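Local coordinates for hypothetical protein Atu2144 (Agrobacterium tumefaciens, PDB 2ODF) that is of unknown function but probably acts as a hydrolase related to N-formylglutamate amidohydrolases, a family in the zinc exopeptidase clan, at residues V27-E32 / V151-F156; R84-C89 / S124-P129; G170-N175 / N221-I226. One frame throughout, in Å; residues are numbered along the deposited sequence.

Contact 1 (V27-E32 / V151-F156); sequences VLLVCE and VTIHSF
Val-151 wedges its two methyls against different residues of 27-32, and this is the tight end of a parallel strand pair at the centre of the mixed sheet. The strand axes come within 4.6 Å of each other. With CG1 of Val-151 anti to its backbone N (chi1 178°), that branch lies beside Leu-29, whose CD2 is 4.0 Å away; CG2 meets Val-27 CG1 at 3.7 Å. The same CD2 of Leu-29 reaches CG1 of Ile-153 at 4.1 Å, so one methyl bridges two residues of the neighbouring strand on the face packed by helix 62-73. On the other face Val-30 pairs with Thr-152, Val-30 CB lying 4.1 Å from Thr-152 CG2; Val-30 packs on Phe-130 of helix 116-143 and Thr-152 on Met-223 of strand 220-227. The ladder alternates as parallel strands do: Val-151 N donates to Leu-28 O, and Val-30 N to Val-151 O. The third bond is Ile-153 N to Val-30 O at 2.9 Å. Beyond it no backbone bond joins the two segments, and the contact is carried mainly by side chains: the Glu-32 carboxylate and His-154 ring cross with planes 73° apart, while Glu-32 OE2 is hydrogen-bonded to Thr-209 OG1. The chemistry therefore changes along the strands, from an apolar, amide-paired core to a polar group at their C-terminal ends, where alpha/beta enzymes commonly place active sites, although none is established here.

Contact 2 (R84-C89 / S124-P129); sequences RLVYDC and SALYVP
Leu-126 is the first residue of 124-129 to reach the loop 84-89, resting CD1 against two of its side chains. Leu-126 CD1 sits 3.5 Å from Val-86 CG1, the two side chains crossing at about a right angle, and 3.8 Å from Tyr-87 CB. Cys-89 SG approaches the Leu-126 carbonyl from the side, 3.7 Å from Leu-126 O. At Tyr-127 the contact becomes aromatic. Tyr-127 CB stands over a face of the Tyr-87 ring, 3.6 Å from the centroid and 15° off the normal, a CH-pi interaction. Both tyrosines hold CG anti to the backbone N (chi1 172° in Tyr-127), which sends the two rings out in broadly the same direction, one alongside the other. The rings are slid so far that they barely overlap, with planes 30° apart, and Tyr-87 OH comes to rest over the centre of the Tyr-127 ring. Phe-120 of the second subunit also meets the Tyr-127 ring, setting this joint beside the dimer interface. The Tyr-87 hydroxyl is hydrogen-bonded to Arg-91 O, and that of Tyr-127 to His-208 NE2. Cys-89 O lies at the edge of the Tyr-127 ring, 3.9 Å from CE1, and accepts a bond from His-131 NE2. No hydrogen bond joins the two segments: the loop is held to helix 116-143 by dispersion and ring contacts, while polar anchors outside the pair fix where both phenols end.

Contact 3 (G170-N175 / N221-I226); sequences GILHDN and NVMIEI
Strands 170-172 and 221-226 form an antiparallel pair in the mixed seven-stranded sheet of this alpha/beta fold, their directions 154° apart and their axes 4.8 Å at closest. Gly-170 and Glu-225 form one hydrogen-bonded pair and Leu-172 and Met-223 the next, each with two backbone bonds; Ile-171 faces Ile-224 in the non-hydrogen-bonded pair between them. Leu-172 N to Met-223 O is the shortest of the four at 2.8 Å. Glu-225 N donates to Gly-170 O at 3.0 Å. One face of the pair carries Leu-172, Met-223 and Glu-225. Met-223 is fully extended beyond CG, which runs its thioether past Leu-172 until CE is 3.6 Å from Leu-172 CD2. Met-223 CB also packs 3.7 Å from Leu-172 CB. On the opposite face Ile-171 leans back toward Val-222 and packs on helix 178-186, whereas Ile-224 packs on helix 234-256. With CG1 of Val-222 near +60° (chi1 71°), CG2 falls opposite the backbone N and touches Ile-171 CG2 at 3.7 Å. Glu-225 bends at its second torsion and takes its carboxylate away from 170-175, the side chain touching His-154 and Phe-156 of strand 149-156, and leaves Glu-225 CG 3.9 Å from Leu-172 CD2.

From the N terminus, 27-32 comes first and waits for its partner until 151-156, so contact 1 closes a loop of 118 residues. Inside that span contact 2 opens and closes, joining 84-89 to helix 116-143, which leads on into strand 149-156. Contact 3 follows in series, bringing 221-226 back to 170-175; no pair crosses another. Contacts 1 and 3 share the sheet, their centres about 9 Å apart, because strands 149-156 and 220-227 are neighbours, with probable backbone hydrogen bonds between Thr-152 or His-154 and Ile-224. Contact 2 joins the periphery to contact 1 where Glu-32 CB packs 4.3 Å from Cys-89 CB, but does not touch contact 3.

Contact 1 (V27-E32 / V151-F156)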
loop_
_atom_site.group_PDB
_atom_site.type_symbol
_atom_site.label_atom_id
_atom_site.label_comp_id
_atom_site.label_asym_id
_atom_site.label_seq_id
_atom_site.Cartn_x
_atom_site.Cartn_y
_atom_site.Cartn_z
ATOM N N VAL A 27 -3.531 -11.857 24.853
ATOM C CA VAL A 27 -2.483 -11.927 23.835
ATOM C C VAL A 27 -3.079 -12.015 22.401
ATOM O O VAL A 27 -4.035 -12.750 22.151
ATOM C CB VAL A 27 -1.511 -13.090 24.121
ATOM C CG1 VAL A 27 -0.594 -13.336 22.977
ATOM C CG2 VAL A 27 -0.692 -12.795 25.393
ATOM N N LEU A 28 -2.547 -11.197 21.494
ATOM C CA LEU A 28 -2.894 -11.251 20.063
ATOM C C LEU A 28 -1.649 -11.702 19.323
ATOM O O LEU A 28 -0.626 -10.981 19.283
ATOM C CB LEU A 28 -3.347 -9.881 19.559
ATOM C CG LEU A 28 -3.781 -9.767 18.076
ATOM C CD1 LEU A 28 -4.892 -10.751 17.675
ATOM C CD2 LEU A 28 -4.165 -8.299 17.697
ATOM N N LEU A 29 -1.710 -12.926 18.808
ATOM C CA LEU A 29 -0.598 -13.540 18.128
ATOM C C LEU A 29 -0.650 -13.176 16.649
ATOM O O LEU A 29 -1.734 -13.195 16.036
ATOM C CB LEU A 29 -0.630 -15.056 18.292
ATOM C CG LEU A 29 -0.408 -15.600 19.715
ATOM C CD1 LEU A 29 -0.999 -17.033 19.921
ATOM C CD2 LEU A 29 1.079 -15.516 20.098
ATOM N N VAL A 30 0.523 -12.835 16.104
ATOM C CA VAL A 30 0.692 -12.408 14.701
ATOM C C VAL A 30 1.858 -13.179 14.065
ATOM O O VAL A 30 2.955 -13.243 14.628
ATOM C CB VAL A 30 0.934 -10.875 14.596
ATOM C CG1 VAL A 30 1.117 -10.440 13.116
ATOM C CG2 VAL A 30 -0.223 -10.106 15.340
ATOM N N CYS A 31 1.620 -13.757 12.898
ATOM C CA CYS A 31 2.634 -14.546 12.203
ATOM C C CYS A 31 2.674 -14.176 10.722
ATOM O O CYS A 31 1.932 -14.727 9.906
ATOM C CB CYS A 31 2.352 -16.047 12.392
ATOM S SG CYS A 31 3.719 -17.056 11.891
ATOM N N GLU A 32 3.540 -13.212 10.393
ATOM C CA GLU A 32 3.676 -12.701 9.029
ATOM C C GLU A 32 4.316 -13.725 8.061
ATOM O O GLU A 32 3.977 -13.765 6.875
ATOM C CB GLU A 32 4.498 -11.416 9.016
ATOM C CG GLU A 32 4.047 -10.327 9.960
ATOM C CD GLU A 32 4.807 -10.357 11.247
ATOM O OE1 GLU A 32 4.899 -11.449 11.841
ATOM O OE2 GLU A 32 5.310 -9.302 11.672
ATOM N N VAL A 151 1.972 -9.947 20.094
ATOM C CA VAL A 151 3.084 -10.883 20.134
ATOM C C VAL A 151 3.249 -11.444 18.744
ATOM O O VAL A 151 2.344 -12.105 18.249
ATOM C CB VAL A 151 2.827 -12.047 21.123
ATOM C CG1 VAL A 151 4.014 -13.045 21.078
ATOM C CG2 VAL A 151 2.573 -11.514 22.554
ATOM N N THR A 152 4.381 -11.168 18.107
ATOM C CA THR A 152 4.679 -11.762 16.801
ATOM C C THR A 152 5.636 -12.962 16.936
ATOM O O THR A 152 6.524 -13.003 17.806
ATOM C CB THR A 152 5.223 -10.729 15.799
ATOM O OG1 THR A 152 6.598 -10.471 16.051
ATOM C CG2 THR A 152 4.483 -9.392 15.902
ATOM N N ILE A 153 5.423 -13.947 16.068
ATOM C CA ILE A 153 6.153 -15.220 16.134
ATOM C C ILE A 153 6.902 -15.472 14.840
ATOM O O ILE A 153 6.299 -15.537 13.754
ATOM C CB ILE A 153 5.183 -16.426 16.375
ATOM C CG1 ILE A 153 4.300 -16.213 17.613
ATOM C CG2 ILE A 153 5.941 -17.735 16.422
ATOM C CD1 ILE A 153 5.035 -16.090 18.945
ATOM N N HIS A 154 8.213 -15.653 14.968
ATOM C CA HIS A 154 9.121 -15.821 13.847
ATOM C C HIS A 154 10.087 -16.987 14.126
ATOM O O HIS A 154 10.326 -17.351 15.296
ATOM C CB HIS A 154 9.973 -14.567 13.639
ATOM C CG HIS A 154 9.234 -13.414 13.029
ATOM N ND1 HIS A 154 8.251 -12.717 13.700
ATOM C CD2 HIS A 154 9.333 -12.846 11.804
ATOM C CE1 HIS A 154 7.797 -11.750 12.917
ATOM N NE2 HIS A 154 8.426 -11.819 11.758
ATOM N N SER A 155 10.656 -17.544 13.061
ATOM C CA SER A 155 11.806 -18.438 13.190
ATOM C C SER A 155 12.921 -17.969 12.293
ATOM O O SER A 155 12.709 -17.200 11.318
ATOM C CB SER A 155 11.454 -19.937 12.934
ATOM O OG SER A 155 11.196 -20.240 11.571
ATOM N N PHE A 156 14.125 -18.404 12.645
ATOM C CA PHE A 156 15.318 -18.012 11.945
ATOM C C PHE A 156 16.217 -19.204 11.711
ATOM O O PHE A 156 16.192 -20.199 12.433
ATOM C CB PHE A 156 16.069 -16.860 12.647
ATOM C CG PHE A 156 16.594 -17.195 14.029
ATOM C CD1 PHE A 156 15.789 -17.055 15.149
ATOM C CD2 PHE A 156 17.915 -17.605 14.208
ATOM C CE1 PHE A 156 16.287 -17.349 16.445
ATOM C CE2 PHE A 156 18.415 -17.905 15.507
ATOM C CZ PHE A 156 17.586 -17.743 16.613
#

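Contact 2 (R84-C89 / S124-P129)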
loop_
_atom_site.group_PDB
_atom_site.type_symbol
_atom_site.label_atom_id
_atom_site.label_comp_id
_atom_site.label_asym_id
_atom_site.label_seq_id
_atom_site.Cartn_x
_atom_site.Cartn_y
_atom_site.Cartn_z
ATOM N N ARG A 84 6.273 -14.745 2.072
ATOM C CA ARG A 84 7.033 -13.504 2.219
ATOM C C ARG A 84 7.850 -13.184 0.948
ATOM O O ARG A 84 8.369 -12.066 0.809
ATOM C CB ARG A 84 8.001 -13.605 3.408
ATOM C CG ARG A 84 9.123 -14.684 3.231
ATOM C CD ARG A 84 10.077 -14.734 4.403
ATOM N NE ARG A 84 10.751 -13.457 4.600
ATOM C CZ ARG A 84 11.697 -13.216 5.496
ATOM N NH1 ARG A 84 12.090 -14.158 6.334
ATOM N NH2 ARG A 84 12.226 -12.008 5.574
ATOM N N LEU A 85 8.048 -14.183 0.086
ATOM C CA LEU A 85 8.725 -13.932 -1.202
ATOM C C LEU A 85 7.914 -13.042 -2.124
ATOM O O LEU A 85 8.506 -12.282 -2.908
ATOM C CB LEU A 85 9.067 -15.222 -1.923
ATOM C CG LEU A 85 10.175 -16.082 -1.317
ATOM C CD1 LEU A 85 10.127 -17.430 -1.992
ATOM C CD2 LEU A 85 11.502 -15.450 -1.463
ATOM N N VAL A 86 6.584 -13.119 -2.037
ATOM C CA VAL A 86 5.711 -12.282 -2.831
ATOM C C VAL A 86 5.579 -10.891 -2.184
ATOM O O VAL A 86 5.767 -9.860 -2.834
ATOM C CB VAL A 86 4.327 -12.935 -3.068
ATOM C CG1 VAL A 86 3.461 -12.028 -3.971
ATOM C CG2 VAL A 86 4.510 -14.300 -3.752
ATOM N N TYR A 87 5.305 -10.869 -0.886
ATOM C CA TYR A 87 5.309 -9.618 -0.128
ATOM C C TYR A 87 5.643 -9.962 1.321
ATOM O O TYR A 87 4.922 -10.759 1.955
ATOM C CB TYR A 87 3.969 -8.834 -0.214
ATOM C CG TYR A 87 4.150 -7.431 0.323
ATOM C CD1 TYR A 87 4.412 -7.220 1.677
ATOM C CD2 TYR A 87 4.156 -6.321 -0.516
ATOM C CE1 TYR A 87 4.660 -5.950 2.174
ATOM C CE2 TYR A 87 4.389 -5.045 -0.010
ATOM C CZ TYR A 87 4.663 -4.872 1.347
ATOM O OH TYR A 87 4.938 -3.622 1.898
ATOM N N ASP A 88 6.719 -9.372 1.839
ATOM C CA ASP A 88 7.104 -9.552 3.238
ATOM C C ASP A 88 6.285 -8.586 4.079
ATOM O O ASP A 88 6.576 -7.397 4.143
ATOM C CB ASP A 88 8.608 -9.318 3.446
ATOM C CG ASP A 88 9.070 -9.708 4.849
ATOM O OD1 ASP A 88 8.221 -9.730 5.776
ATOM O OD2 ASP A 88 10.270 -10.001 5.014
ATOM N N CYS A 89 5.237 -9.107 4.709
ATOM C CA CYS A 89 4.301 -8.252 5.439
ATOM C C CYS A 89 4.916 -7.583 6.669
ATOM O O CYS A 89 4.297 -6.699 7.257
ATOM C CB CYS A 89 3.059 -9.027 5.799
ATOM S SG CYS A 89 1.996 -9.275 4.404
ATOM N N SER A 124 -1.681 -4.242 -2.390
ATOM C CA SER A 124 -3.126 -4.200 -2.200
ATOM C C SER A 124 -3.729 -5.506 -1.733
ATOM O O SER A 124 -4.713 -5.491 -1.014
ATOM C CB SER A 124 -3.829 -3.843 -3.516
ATOM O OG SER A 124 -5.226 -3.849 -3.325
ATOM N N ALA A 125 -3.173 -6.603 -2.212
ATOM C CA ALA A 125 -3.746 -7.945 -2.053
ATOM C C ALA A 125 -3.227 -8.656 -0.811
ATOM O O ALA A 125 -3.972 -9.420 -0.192
ATOM C CB ALA A 125 -3.454 -8.784 -3.269
ATOM N N LEU A 126 -1.955 -8.408 -0.464
ATOM C CA LEU A 126 -1.296 -9.094 0.637
ATOM C C LEU A 126 -1.030 -8.218 1.834
ATOM O O LEU A 126 -1.382 -8.609 2.919
ATOM C CB LEU A 126 0.009 -9.733 0.187
ATOM C CG LEU A 126 -0.146 -10.891 -0.816
ATOM C CD1 LEU A 126 1.241 -11.281 -1.315
ATOM C CD2 LEU A 126 -0.941 -12.117 -0.244
ATOM N N TYR A 127 -0.432 -7.035 1.639
ATOM C CA TYR A 127 0.092 -6.250 2.749
ATOM C C TYR A 127 -0.998 -5.468 3.459
ATOM O O TYR A 127 -1.135 -5.557 4.692
ATOM C CB TYR A 127 1.214 -5.327 2.224
ATOM C CG TYR A 127 1.752 -4.303 3.185
ATOM C CD1 TYR A 127 2.597 -4.654 4.237
ATOM C CD2 TYR A 127 1.458 -2.949 3.006
ATOM C CE1 TYR A 127 3.125 -3.665 5.093
ATOM C CE2 TYR A 127 1.988 -1.990 3.826
ATOM C CZ TYR A 127 2.800 -2.330 4.865
ATOM O OH TYR A 127 3.269 -1.309 5.668
ATOM N N VAL A 128 -1.811 -4.746 2.690
ATOM C CA VAL A 128 -2.831 -3.896 3.300
ATOM C C VAL A 128 -3.923 -4.742 3.989
ATOM O O VAL A 128 -4.303 -4.425 5.110
ATOM C CB VAL A 128 -3.344 -2.757 2.339
ATOM C CG1 VAL A 128 -4.538 -2.003 2.972
ATOM C CG2 VAL A 128 -2.190 -1.748 2.029
ATOM N N PRO A 129 -4.452 -5.802 3.345
ATOM C CA PRO A 129 -5.440 -6.638 4.027
ATOM C C PRO A 129 -4.934 -7.228 5.342
ATOM O O PRO A 129 -5.661 -7.180 6.333
ATOM C CB PRO A 129 -5.771 -7.750 2.982
ATOM C CG PRO A 129 -5.501 -7.085 1.681
ATOM C CD PRO A 129 -4.296 -6.218 1.931
#

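Contact 3 (G170-N175 / N221-I226)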
loop_
_atom_site.group_PDB
_atom_site.type_symbol
_atom_site.label_atom_id
_atom_site.label_comp_id
_atom_site.label_asym_id
_atom_site.label_seq_id
_atom_site.Cartn_x
_atom_site.Cartn_y
_atom_site.Cartn_z
ATOM N N GLY A 170 15.403 -15.310 20.434
ATOM C CA GLY A 170 15.529 -13.870 20.501
ATOM C C GLY A 170 14.258 -13.202 21.002
ATOM O O GLY A 170 13.143 -13.564 20.590
ATOM N N ILE A 171 14.443 -12.242 21.903
ATOM C CA ILE A 171 13.375 -11.424 22.464
ATOM C C ILE A 171 13.564 -10.035 21.826
ATOM O O ILE A 171 14.452 -9.268 22.192
ATOM C CB ILE A 171 13.419 -11.374 24.023
ATOM C CG1 ILE A 171 13.352 -12.787 24.607
ATOM C CG2 ILE A 171 12.298 -10.441 24.584
ATOM C CD1 ILE A 171 12.046 -13.548 24.321
ATOM N N LEU A 172 12.728 -9.731 20.846
ATOM C CA LEU A 172 12.901 -8.520 20.044
ATOM C C LEU A 172 11.899 -7.436 20.435
ATOM O O LEU A 172 10.748 -7.711 20.807
ATOM C CB LEU A 172 12.798 -8.843 18.563
ATOM C CG LEU A 172 14.079 -9.357 17.897
ATOM C CD1 LEU A 172 14.629 -10.583 18.594
ATOM C CD2 LEU A 172 13.776 -9.664 16.467
ATOM N N HIS A 173 12.339 -6.190 20.363
ATOM C CA HIS A 173 11.476 -5.085 20.736
ATOM C C HIS A 173 11.976 -3.824 20.077
ATOM O O HIS A 173 13.116 -3.768 19.639
ATOM C CB HIS A 173 11.427 -4.937 22.257
ATOM C CG HIS A 173 12.742 -4.571 22.868
ATOM N ND1 HIS A 173 13.179 -3.267 22.958
ATOM C CD2 HIS A 173 13.712 -5.334 23.426
ATOM C CE1 HIS A 173 14.370 -3.240 23.528
ATOM N NE2 HIS A 173 14.710 -4.483 23.833
ATOM N N ASP A 174 11.092 -2.833 19.989
ATOM C CA ASP A 174 11.410 -1.505 19.480
ATOM C C ASP A 174 11.498 -0.550 20.691
ATOM O O ASP A 174 12.030 -0.931 21.755
ATOM C CB ASP A 174 10.347 -1.107 18.439
ATOM C CG ASP A 174 10.833 0.007 17.499
ATOM O OD1 ASP A 174 10.848 1.190 17.914
ATOM O OD2 ASP A 174 11.215 -0.315 16.358
ATOM N N ASN A 175 10.943 0.653 20.579
ATOM C CA ASN A 175 11.115 1.681 21.616
ATOM C C ASN A 175 10.348 1.426 22.916
ATOM O O ASN A 175 10.468 2.205 23.885
ATOM C CB ASN A 175 10.837 3.094 21.043
ATOM C CG ASN A 175 9.358 3.346 20.637
ATOM O OD1 ASN A 175 8.401 2.758 21.194
ATOM N ND2 ASN A 175 9.171 4.277 19.675
ATOM N N ASN A 221 4.143 -5.427 23.979
ATOM C CA ASN A 221 4.447 -6.130 22.765
ATOM C C ASN A 221 5.802 -6.772 22.779
ATOM O O ASN A 221 6.690 -6.351 23.481
ATOM C CB ASN A 221 4.357 -5.163 21.575
ATOM C CG ASN A 221 5.348 -4.046 21.659
ATOM O OD1 ASN A 221 5.149 -3.044 22.396
ATOM N ND2 ASN A 221 6.414 -4.174 20.897
ATOM N N VAL A 222 5.955 -7.785 21.957
ATOM C CA VAL A 222 7.252 -8.399 21.774
ATOM C C VAL A 222 7.244 -9.173 20.465
ATOM O O VAL A 222 6.219 -9.625 19.978
ATOM C CB VAL A 222 7.601 -9.356 22.971
ATOM C CG1 VAL A 222 6.709 -10.655 22.916
ATOM C CG2 VAL A 222 9.068 -9.720 22.980
ATOM N N MET A 223 8.424 -9.348 19.915
ATOM C CA MET A 223 8.615 -10.193 18.757
ATOM C C MET A 223 9.524 -11.314 19.203
ATOM O O MET A 223 10.564 -11.069 19.790
ATOM C CB MET A 223 9.240 -9.344 17.645
ATOM C CG MET A 223 9.785 -10.065 16.424
ATOM S SD MET A 223 10.310 -8.953 15.072
ATOM C CE MET A 223 11.068 -10.170 14.100
ATOM N N ILE A 224 9.087 -12.545 18.966
ATOM C CA ILE A 224 9.795 -13.723 19.393
ATOM C C ILE A 224 10.407 -14.421 18.167
ATOM O O ILE A 224 9.706 -14.773 17.222
ATOM C CB ILE A 224 8.842 -14.723 20.170
ATOM C CG1 ILE A 224 8.306 -14.088 21.431
ATOM C CG2 ILE A 224 9.572 -15.988 20.556
ATOM C CD1 ILE A 224 7.230 -14.839 22.051
ATOM N N GLU A 225 11.710 -14.629 18.228
ATOM C CA GLU A 225 12.472 -15.357 17.231
ATOM C C GLU A 225 12.905 -16.707 17.822
ATOM O O GLU A 225 13.456 -16.749 18.916
ATOM C CB GLU A 225 13.716 -14.550 16.876
ATOM C CG GLU A 225 13.495 -13.474 15.859
ATOM C CD GLU A 225 13.429 -13.972 14.453
ATOM O OE1 GLU A 225 13.200 -15.166 14.218
ATOM O OE2 GLU A 225 13.573 -13.137 13.554
ATOM N N ILE A 226 12.658 -17.788 17.090
ATOM C CA ILE A 226 13.027 -19.137 17.497
ATOM C C ILE A 226 13.920 -19.740 16.430
ATOM O O ILE A 226 13.543 -19.787 15.252
ATOM C CB ILE A 226 11.779 -19.996 17.643
ATOM C CG1 ILE A 226 10.760 -19.322 18.564
ATOM C CG2 ILE A 226 12.126 -21.416 18.113
ATOM C CD1 ILE A 226 9.371 -19.878 18.381
#